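Local coordinates for protein histone-lysine N-methyltransferase, H3 lysine-9 specific SUVH6 (PDB 6A5K) that probably methylates histone H3 at its ninth residue, a lysine, using S-adenosylmethionine and binds methylated DNA through its SRA domain, linking DNA methylation to gene silencing, at residues A[97-102]-A[154-159]; A[330-335]-A[342-347]; A[458-463]-A[490-495]. The protein carries 1 engineered substitution. All blocks are in the same frame, centred on the assembly; numbering follows the deposited sequence.

Interaction 1 of 3, residues A[97-102]-A[154-159]; sequences IDYMKY and LITGNL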
loop_
_atom_site.group_PDB
_atom_site.type_symbol
_atom_site.label_atom_id
_atom_site.label_comp_id
_atom_site.label_asym_id
_atom_site.label_seq_id
_atom_site.Cartn_x
_atom_site.Cartn_y
_atom_site.Cartn_z
ATOM N N ILE A 97 15.060 -15.171 15.965
ATOM C CA ILE A 97 15.123 -14.447 17.234
ATOM C C ILE A 97 16.209 -13.371 17.236
ATOM O O ILE A 97 17.359 -13.637 16.904
ATOM C CB ILE A 97 15.388 -15.397 18.425
ATOM C CG1 ILE A 97 14.343 -16.510 18.473
ATOM C CG2 ILE A 97 15.381 -14.617 19.738
ATOM C CD1 ILE A 97 14.691 -17.625 19.446
ATOM N N ASP A 98 15.827 -12.159 17.617
ATOM C CA ASP A 98 16.767 -11.074 17.830
ATOM C C ASP A 98 16.754 -10.705 19.308
ATOM O O ASP A 98 15.688 -10.717 19.964
ATOM C CB ASP A 98 16.416 -9.858 16.970
ATOM C CG ASP A 98 17.581 -8.885 16.820
ATOM O OD1 ASP A 98 18.714 -9.241 17.202
ATOM O OD2 ASP A 98 17.368 -7.771 16.295
ATOM N N TYR A 99 17.934 -10.351 19.807
ATOM C CA TYR A 99 18.122 -10.102 21.227
ATOM C C TYR A 99 19.196 -9.057 21.508
ATOM O O TYR A 99 19.940 -8.644 20.614
ATOM C CB TYR A 99 18.465 -11.405 21.948
ATOM C CG TYR A 99 19.687 -12.129 21.425
ATOM C CD1 TYR A 99 19.574 -13.077 20.414
ATOM C CD2 TYR A 99 20.950 -11.881 21.954
ATOM C CE1 TYR A 99 20.683 -13.747 19.936
ATOM C CE2 TYR A 99 22.064 -12.546 21.479
ATOM C CZ TYR A 99 21.922 -13.480 20.471
ATOM O OH TYR A 99 23.025 -14.150 19.993
HETATM N N MSE A 100 19.266 -8.626 22.760
HETATM C CA MSE A 100 20.211 -7.589 23.139
HETATM C C MSE A 100 20.666 -7.793 24.573
HETATM O O MSE A 100 20.002 -8.473 25.358
HETATM C CB MSE A 100 19.590 -6.198 22.964
HETATM C CG MSE A 100 18.690 -5.750 24.105
HETATM SE SE MSE A 100 17.848 -3.989 23.803
HETATM C CE MSE A 100 17.419 -3.602 25.666
ATOM N N LYS A 101 21.810 -7.204 24.897
ATOM C CA LYS A 101 22.348 -7.224 26.248
ATOM C C LYS A 101 21.352 -6.574 27.205
ATOM O O LYS A 101 20.757 -5.547 26.888
ATOM C CB LYS A 101 23.699 -6.504 26.273
ATOM C CG LYS A 101 24.517 -6.688 27.522
ATOM C CD LYS A 101 25.918 -6.106 27.343
ATOM C CE LYS A 101 26.877 -6.652 28.397
ATOM N NZ LYS A 101 28.308 -6.471 28.017
ATOM N N TYR A 102 21.147 -7.192 28.364
ATOM C CA TYR A 102 20.245 -6.641 29.370
ATOM C C TYR A 102 20.784 -6.955 30.751
ATOM O O TYR A 102 20.670 -8.086 31.219
ATOM C CB TYR A 102 18.833 -7.207 29.217
ATOM C CG TYR A 102 17.816 -6.569 30.137
ATOM C CD1 TYR A 102 17.634 -7.023 31.434
ATOM C CD2 TYR A 102 17.033 -5.516 29.701
ATOM C CE1 TYR A 102 16.706 -6.436 32.272
ATOM C CE2 TYR A 102 16.099 -4.931 30.526
ATOM C CZ TYR A 102 15.941 -5.387 31.809
ATOM O OH TYR A 102 15.012 -4.791 32.627
ATOM N N LEU A 154 20.006 -24.495 24.694
ATOM C CA LEU A 154 19.579 -23.250 25.315
ATOM C C LEU A 154 20.734 -22.251 25.305
ATOM O O LEU A 154 21.345 -21.961 26.337
ATOM C CB LEU A 154 19.069 -23.485 26.736
ATOM C CG LEU A 154 18.183 -22.340 27.236
ATOM C CD1 LEU A 154 16.907 -22.256 26.406
ATOM C CD2 LEU A 154 17.862 -22.494 28.715
ATOM N N ILE A 155 21.026 -21.744 24.110
ATOM C CA ILE A 155 22.071 -20.749 23.900
ATOM C C ILE A 155 21.532 -19.641 23.009
ATOM O O ILE A 155 20.422 -19.753 22.487
ATOM C CB ILE A 155 23.326 -21.361 23.244
ATOM C CG1 ILE A 155 22.941 -22.066 21.940
ATOM C CG2 ILE A 155 24.005 -22.336 24.186
ATOM C CD1 ILE A 155 24.117 -22.627 21.171
ATOM N N THR A 156 22.324 -18.584 22.839
ATOM C CA THR A 156 21.999 -17.452 21.963
ATOM C C THR A 156 20.522 -17.030 22.002
ATOM O O THR A 156 20.007 -16.648 23.054
ATOM C CB THR A 156 22.397 -17.755 20.500
ATOM O OG1 THR A 156 21.778 -18.972 20.069
ATOM C CG2 THR A 156 23.908 -17.901 20.380
ATOM N N GLY A 157 19.851 -17.102 20.855
ATOM C CA GLY A 157 18.460 -16.690 20.747
ATOM C C GLY A 157 17.497 -17.397 21.687
ATOM O O GLY A 157 16.682 -16.761 22.362
ATOM N N ASN A 158 17.582 -18.721 21.733
ATOM C CA ASN A 158 16.706 -19.489 22.607
ATOM C C ASN A 158 16.900 -19.102 24.074
ATOM O O ASN A 158 15.924 -18.945 24.825
ATOM C CB ASN A 158 16.937 -20.987 22.414
ATOM C CG ASN A 158 16.453 -21.483 21.058
ATOM O OD1 ASN A 158 15.652 -20.825 20.390
ATOM N ND2 ASN A 158 16.934 -22.652 20.651
ATOM N N LEU A 159 18.161 -18.936 24.473
ATOM C CA LEU A 159 18.491 -18.540 25.839
ATOM C C LEU A 159 17.977 -17.138 26.143
ATOM O O LEU A 159 17.505 -16.868 27.245
ATOM C CB LEU A 159 20.007 -18.607 26.075
ATOM C CG LEU A 159 20.503 -18.214 27.471
ATOM C CD1 LEU A 159 19.904 -19.127 28.532
ATOM C CD2 LEU A 159 22.019 -18.250 27.540
#
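Y99 and I97 of the strand both meet the bare backbone of G157 in the first turn of a helix. The Y99 ring leans over that turn: its CE1 comes 3.6 Å from G157 N, obliquely to the ring, while the carbonyl oxygen of T156 lies over one ring face. With CG set between the backbone N and the carbonyl carbon (chi1 57°), the ring is swung toward the helix, and OH ends 3.7 Å from T156 CB. I97 meets the same glycine with both branches. Its CG2 rests 3.6 Å from G157 O, and CD1, at the end of the longer branch, lies 3.5 Å from N158 OD1, the two side chains crossing at about a right angle. That oxygen is already engaged, taking a hydrogen bond from the backbone N of Q132. Because G157 has no CB, its CA can come to 5.3 Å from I97 CA. No hydrogen bond joins the segments, so van der Waals contact carries the join. D98, between the two, turns its side chain away to H64 and K91. The result is a helix start packed against an edge strand of the curved sheet in the SRA domain.

Interaction 2 of 3, residues A[330-335]-A[342-347]; sequences YECGPL and CYLRVT. With ZN (zinc ion), chain C; ZN (zinc ion), chain B.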
loop_
_atom_site.group_PDB
_atom_site.type_symbol
_atom_site.label_atom_id
_atom_site.label_comp_id
_atom_site.label_asym_id
_atom_site.label_seq_id
_atom_site.Cartn_x
_atom_site.Cartn_y
_atom_site.Cartn_z
ATOM N N TYR A 330 0.944 5.944 -20.384
ATOM C CA TYR A 330 0.192 5.530 -21.561
ATOM C C TYR A 330 0.044 4.018 -21.584
ATOM O O TYR A 330 1.033 3.291 -21.680
ATOM C CB TYR A 330 0.875 6.007 -22.851
ATOM C CG TYR A 330 1.035 7.505 -22.929
ATOM C CD1 TYR A 330 2.092 8.142 -22.291
ATOM C CD2 TYR A 330 0.127 8.283 -23.629
ATOM C CE1 TYR A 330 2.237 9.512 -22.351
ATOM C CE2 TYR A 330 0.271 9.657 -23.698
ATOM C CZ TYR A 330 1.327 10.261 -23.055
ATOM O OH TYR A 330 1.480 11.626 -23.114
ATOM N N GLU A 331 -1.191 3.544 -21.483
ATOM C CA GLU A 331 -1.450 2.116 -21.613
ATOM C C GLU A 331 -1.822 1.794 -23.048
ATOM O O GLU A 331 -2.207 2.680 -23.806
ATOM C CB GLU A 331 -2.559 1.674 -20.655
ATOM C CG GLU A 331 -2.187 1.810 -19.188
ATOM C CD GLU A 331 -3.153 1.087 -18.267
ATOM O OE1 GLU A 331 -4.027 0.347 -18.772
ATOM O OE2 GLU A 331 -3.038 1.263 -17.037
ATOM N N CYS A 332 -1.689 0.528 -23.428
ATOM C CA CYS A 332 -2.127 0.106 -24.747
ATOM C C CYS A 332 -3.644 0.218 -24.840
ATOM O O CYS A 332 -4.353 0.078 -23.833
ATOM C CB CYS A 332 -1.650 -1.314 -25.041
ATOM S SG CYS A 332 0.104 -1.354 -25.401
ATOM N N GLY A 333 -4.134 0.490 -26.045
ATOM C CA GLY A 333 -5.540 0.777 -26.249
ATOM C C GLY A 333 -6.295 -0.326 -26.967
ATOM O O GLY A 333 -5.763 -1.414 -27.181
ATOM N N PRO A 334 -7.553 -0.044 -27.337
ATOM C CA PRO A 334 -8.471 -0.996 -27.975
ATOM C C PRO A 334 -7.947 -1.573 -29.291
ATOM O O PRO A 334 -8.257 -2.717 -29.607
ATOM C CB PRO A 334 -9.729 -0.157 -28.227
ATOM C CG PRO A 334 -9.643 0.967 -27.257
ATOM C CD PRO A 334 -8.186 1.267 -27.112
ATOM N N LEU A 335 -7.172 -0.800 -30.045
ATOM C CA LEU A 335 -6.716 -1.262 -31.355
ATOM C C LEU A 335 -5.274 -1.770 -31.353
ATOM O O LEU A 335 -4.746 -2.134 -32.406
ATOM C CB LEU A 335 -6.860 -0.146 -32.394
ATOM C CG LEU A 335 -8.274 0.349 -32.702
ATOM C CD1 LEU A 335 -8.302 1.071 -34.048
ATOM C CD2 LEU A 335 -9.277 -0.793 -32.678
ATOM N N CYS A 342 -0.999 -7.881 -21.797
ATOM C CA CYS A 342 0.089 -6.938 -22.044
ATOM C C CYS A 342 0.478 -6.194 -20.781
ATOM O O CYS A 342 -0.384 -5.749 -20.023
ATOM C CB CYS A 342 -0.287 -5.923 -23.124
ATOM S SG CYS A 342 1.001 -4.665 -23.358
ATOM N N TYR A 343 1.781 -6.058 -20.568
ATOM C CA TYR A 343 2.302 -5.381 -19.383
ATOM C C TYR A 343 1.831 -3.929 -19.312
ATOM O O TYR A 343 1.794 -3.323 -18.238
ATOM C CB TYR A 343 3.828 -5.462 -19.379
ATOM C CG TYR A 343 4.341 -6.889 -19.317
ATOM C CD1 TYR A 343 3.891 -7.764 -18.335
ATOM C CD2 TYR A 343 5.259 -7.365 -20.249
ATOM C CE1 TYR A 343 4.352 -9.074 -18.270
ATOM C CE2 TYR A 343 5.729 -8.674 -20.191
ATOM C CZ TYR A 343 5.268 -9.518 -19.198
ATOM O OH TYR A 343 5.723 -10.808 -19.130
ATOM N N LEU A 344 1.461 -3.383 -20.466
ATOM C CA LEU A 344 0.926 -2.031 -20.543
ATOM C C LEU A 344 -0.603 -1.994 -20.511
ATOM O O LEU A 344 -1.209 -1.030 -20.964
ATOM C CB LEU A 344 1.421 -1.335 -21.811
ATOM C CG LEU A 344 2.912 -1.019 -21.873
ATOM C CD1 LEU A 344 3.239 -0.315 -23.187
ATOM C CD2 LEU A 344 3.307 -0.163 -20.677
ATOM N N ARG A 345 -1.227 -3.051 -20.004
ATOM C CA ARG A 345 -2.667 -3.024 -19.766
ATOM C C ARG A 345 -2.929 -3.352 -18.305
ATOM O O ARG A 345 -2.885 -4.511 -17.903
ATOM C CB ARG A 345 -3.408 -4.004 -20.679
ATOM C CG ARG A 345 -3.293 -3.707 -22.163
ATOM C CD ARG A 345 -4.128 -4.713 -22.952
ATOM N NE ARG A 345 -3.886 -4.668 -24.390
ATOM C CZ ARG A 345 -4.574 -3.908 -25.232
ATOM N NH1 ARG A 345 -5.522 -3.102 -24.768
ATOM N NH2 ARG A 345 -4.301 -3.940 -26.533
ATOM N N VAL A 346 -3.180 -2.323 -17.508
ATOM C CA VAL A 346 -3.367 -2.512 -16.074
ATOM C C VAL A 346 -4.649 -1.835 -15.584
ATOM O O VAL A 346 -5.632 -2.515 -15.286
ATOM C CB VAL A 346 -2.155 -1.979 -15.269
ATOM C CG1 VAL A 346 -2.395 -2.146 -13.771
ATOM C CG2 VAL A 346 -0.881 -2.696 -15.684
ATOM N N THR A 347 -4.647 -0.505 -15.512
ATOM C CA THR A 347 -5.785 0.216 -14.939
ATOM C C THR A 347 -7.046 0.079 -15.802
ATOM O O THR A 347 -8.165 0.217 -15.304
ATOM C CB THR A 347 -5.477 1.731 -14.727
ATOM O OG1 THR A 347 -5.309 2.392 -15.991
ATOM C CG2 THR A 347 -4.225 1.903 -13.908
HETATM ZN ZN ZN C . 0.637 -3.695 -25.527
HETATM ZN ZN ZN B . 0.081 -0.495 -27.648
#
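The triangular three-zinc, nine-cysteine cluster of the pre-SET region anchors this contact. C332 is one of its bridging ligands: its SG binds two zinc ions, each at 2.4 Å, and shares one of them with C342 SG. C342 opens a type I turn to R345, and the thiolate also receives the backbone N-H of L344, a bond likely to stabilise its negative charge. Across the segments, C332 N donates to L344 O at 3.0 Å, and L344 CB packs 3.8 Å from C332 SG. R345 stretches out along C332 and lays one guanidinium face over C332 CB, which sits 3.9 Å above the plane at its centre. From there NH1 and NH2 both grip G333 O end-on, NH1 approaching from well above the carbonyl plane and NH2 closer to it. E331 runs the other way, its extended chain bringing the carboxylate to the backbone beyond the turn. OE1 takes V346 N from above the carboxylate plane, while OE2 accepts two donors of T347: N on its syn lone pair at 2.8 Å, and OG1 from above the plane at 2.7 Å. Q348 braces both ends, bonding E331 OE1 and R345 NH1. Helix 305-309 borders L344 through C306, while E331 and T347 pack on V466 of strand 461-467 and T347 also reaches strand 477-482.

Interaction 3 of 3, residues A[458-463]-A[490-495]; sequences SPNLYA and QELCYD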
loop_
_atom_site.group_PDB
_atom_site.type_symbol
_atom_site.label_atom_id
_atom_site.label_comp_id
_atom_site.label_asym_id
_atom_site.label_seq_id
_atom_site.Cartn_x
_atom_site.Cartn_y
_atom_site.Cartn_z
ATOM N N SER A 458 -0.907 12.549 5.257
ATOM C CA SER A 458 0.048 11.455 5.119
ATOM C C SER A 458 -0.625 10.279 4.414
ATOM O O SER A 458 -0.837 9.228 5.013
ATOM C CB SER A 458 0.597 11.028 6.481
ATOM O OG SER A 458 1.674 10.123 6.310
ATOM N N PRO A 459 -0.952 10.457 3.125
ATOM C CA PRO A 459 -1.796 9.524 2.374
ATOM C C PRO A 459 -1.113 8.203 2.011
ATOM O O PRO A 459 0.111 8.156 1.928
ATOM C CB PRO A 459 -2.119 10.313 1.108
ATOM C CG PRO A 459 -0.883 11.137 0.879
ATOM C CD PRO A 459 -0.434 11.543 2.269
ATOM N N ASN A 460 -1.899 7.153 1.780
ATOM C CA ASN A 460 -1.340 5.883 1.306
ATOM C C ASN A 460 -1.640 5.650 -0.177
ATOM O O ASN A 460 -1.205 4.648 -0.756
ATOM C CB ASN A 460 -1.839 4.697 2.156
ATOM C CG ASN A 460 -3.351 4.698 2.357
ATOM O OD1 ASN A 460 -4.083 5.343 1.617
ATOM N ND2 ASN A 460 -3.823 3.941 3.355
ATOM N N LEU A 461 -2.370 6.582 -0.790
ATOM C CA LEU A 461 -2.637 6.533 -2.230
ATOM C C LEU A 461 -2.149 7.795 -2.922
ATOM O O LEU A 461 -1.999 8.836 -2.294
ATOM C CB LEU A 461 -4.135 6.374 -2.531
ATOM C CG LEU A 461 -4.977 5.227 -1.965
ATOM C CD1 LEU A 461 -6.365 5.221 -2.628
ATOM C CD2 LEU A 461 -4.294 3.879 -2.123
ATOM N N TYR A 462 -1.915 7.705 -4.226
ATOM C CA TYR A 462 -1.756 8.912 -5.022
ATOM C C TYR A 462 -2.508 8.784 -6.333
ATOM O O TYR A 462 -2.788 7.668 -6.803
ATOM C CB TYR A 462 -0.278 9.227 -5.302
ATOM C CG TYR A 462 0.485 8.140 -6.023
ATOM C CD1 TYR A 462 1.162 7.161 -5.312
ATOM C CD2 TYR A 462 0.547 8.102 -7.422
ATOM C CE1 TYR A 462 1.875 6.165 -5.956
ATOM C CE2 TYR A 462 1.261 7.101 -8.075
ATOM C CZ TYR A 462 1.923 6.136 -7.333
ATOM O OH TYR A 462 2.654 5.135 -7.951
ATOM N N ALA A 463 -2.814 9.939 -6.920
ATOM C CA ALA A 463 -3.484 10.013 -8.215
ATOM C C ALA A 463 -2.463 9.967 -9.344
ATOM O O ALA A 463 -1.394 10.574 -9.265
ATOM C CB ALA A 463 -4.334 11.283 -8.313
ATOM N N GLN A 490 -7.269 -0.673 6.549
ATOM C CA GLN A 490 -6.744 0.671 6.775
ATOM C C GLN A 490 -7.424 1.631 5.807
ATOM O O GLN A 490 -7.578 1.313 4.622
ATOM C CB GLN A 490 -5.221 0.718 6.591
ATOM C CG GLN A 490 -4.623 2.115 6.761
ATOM C CD GLN A 490 -3.102 2.139 6.677
ATOM O OE1 GLN A 490 -2.527 2.515 5.650
ATOM N NE2 GLN A 490 -2.442 1.759 7.770
ATOM N N GLU A 491 -7.841 2.796 6.300
ATOM C CA GLU A 491 -8.522 3.741 5.418
ATOM C C GLU A 491 -7.596 4.174 4.275
ATOM O O GLU A 491 -6.417 4.485 4.493
ATOM C CB GLU A 491 -9.015 4.965 6.190
ATOM C CG GLU A 491 -9.865 5.904 5.330
ATOM C CD GLU A 491 -10.492 7.045 6.114
ATOM O OE1 GLU A 491 -10.271 7.142 7.342
ATOM O OE2 GLU A 491 -11.215 7.848 5.490
ATOM N N LEU A 492 -8.136 4.166 3.059
ATOM C CA LEU A 492 -7.429 4.653 1.879
ATOM C C LEU A 492 -7.661 6.154 1.701
ATOM O O LEU A 492 -8.798 6.616 1.764
ATOM C CB LEU A 492 -7.898 3.901 0.633
ATOM C CG LEU A 492 -7.932 2.377 0.724
ATOM C CD1 LEU A 492 -8.459 1.786 -0.582
ATOM C CD2 LEU A 492 -6.538 1.860 1.018
ATOM N N CYS A 493 -6.581 6.901 1.482
ATOM C CA CYS A 493 -6.631 8.355 1.328
ATOM C C CYS A 493 -5.574 8.841 0.349
ATOM O O CYS A 493 -4.540 8.203 0.185
ATOM C CB CYS A 493 -6.409 9.065 2.664
ATOM S SG CYS A 493 -7.591 8.647 3.975
ATOM N N TYR A 494 -5.831 9.993 -0.268
ATOM C CA TYR A 494 -4.828 10.687 -1.070
ATOM C C TYR A 494 -4.855 12.169 -0.721
ATOM O O TYR A 494 -5.722 12.634 0.026
ATOM C CB TYR A 494 -5.061 10.488 -2.576
ATOM C CG TYR A 494 -6.350 11.099 -3.069
ATOM C CD1 TYR A 494 -7.551 10.415 -2.937
ATOM C CD2 TYR A 494 -6.371 12.358 -3.661
ATOM C CE1 TYR A 494 -8.738 10.958 -3.371
ATOM C CE2 TYR A 494 -7.574 12.918 -4.104
ATOM C CZ TYR A 494 -8.748 12.205 -3.955
ATOM O OH TYR A 494 -9.952 12.724 -4.382
ATOM N N ASP A 495 -3.904 12.911 -1.274
ATOM C CA ASP A 495 -3.781 14.345 -1.023
ATOM C C ASP A 495 -4.730 15.156 -1.923
ATOM O O ASP A 495 -4.527 15.239 -3.134
ATOM C CB ASP A 495 -2.326 14.773 -1.244
ATOM C CG ASP A 495 -2.113 16.265 -1.078
ATOM O OD1 ASP A 495 -2.894 16.919 -0.357
ATOM O OD2 ASP A 495 -1.154 16.784 -1.689
HETATM O O HOH W 1 -1.663 11.495 -2.655
#
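The side-chain amide of N460 makes three hydrogen bonds, to Q490, E491 and C493. A chi1 of 49° tucks CG over its own main chain and lays the amide alongside segment 490-495. OD1 accepts C493 N at 2.9 Å, an almost straight bond of 168°. ND2 uses both its hydrogens: one goes to E491 O at 2.9 Å, the other to Q490 OE1 at 3.0 Å, meeting a lone pair in the carbonyl plane, with the two side-chain amides only 19° from coplanar. This holds the N460 amide flat and fixes its flip. Main chain meets main chain at C493 O, which takes L461 N at 2.9 Å and, weakly, N460 N. A water extends this pairing, donating to L461 O at 2.7 Å and accepting from D495 N, while Y494 CA makes a bent CA-H...O contact with the same L461 oxygen. Van der Waals contacts add to this: P459 CB lies 3.5 Å from Y494 CA, and L461 CD1 meets L492 CB at 3.8 Å. The strand leading into the YD pair (Y494, D495) crosses beside the chain just after the NHSC motif, as in the SET pseudoknot, with the Y494 side chain about 6 Å from S-adenosylmethionine. Strand 491-494 lies between strands 365-369 and 454-455, strand 461-467 between 328-330 and 477-482, and I379 of strand 378-381 touches both L461 and L492.

In the fold
The three contacts follow one another along the chain, each closing before the next opens, and fall in the SRA, pre-SET and SET regions in turn. Interaction 1 stands apart in the SRA domain, its centre about 52 Å from that of interaction 2 and about 39 Å from that of interaction 3. The other two are neighbours, with nearest atoms about 9 Å apart, and share a sheet: strand 328-330, which leads into the zinc cluster, pairs parallel with strand 461-467, whose start takes part in interaction 3. The zinc-bound region is thus joined through a shared sheet to the SET core, where interaction 3 lies near the cofactor, while the presumed DNA-reading domain sits well away from it.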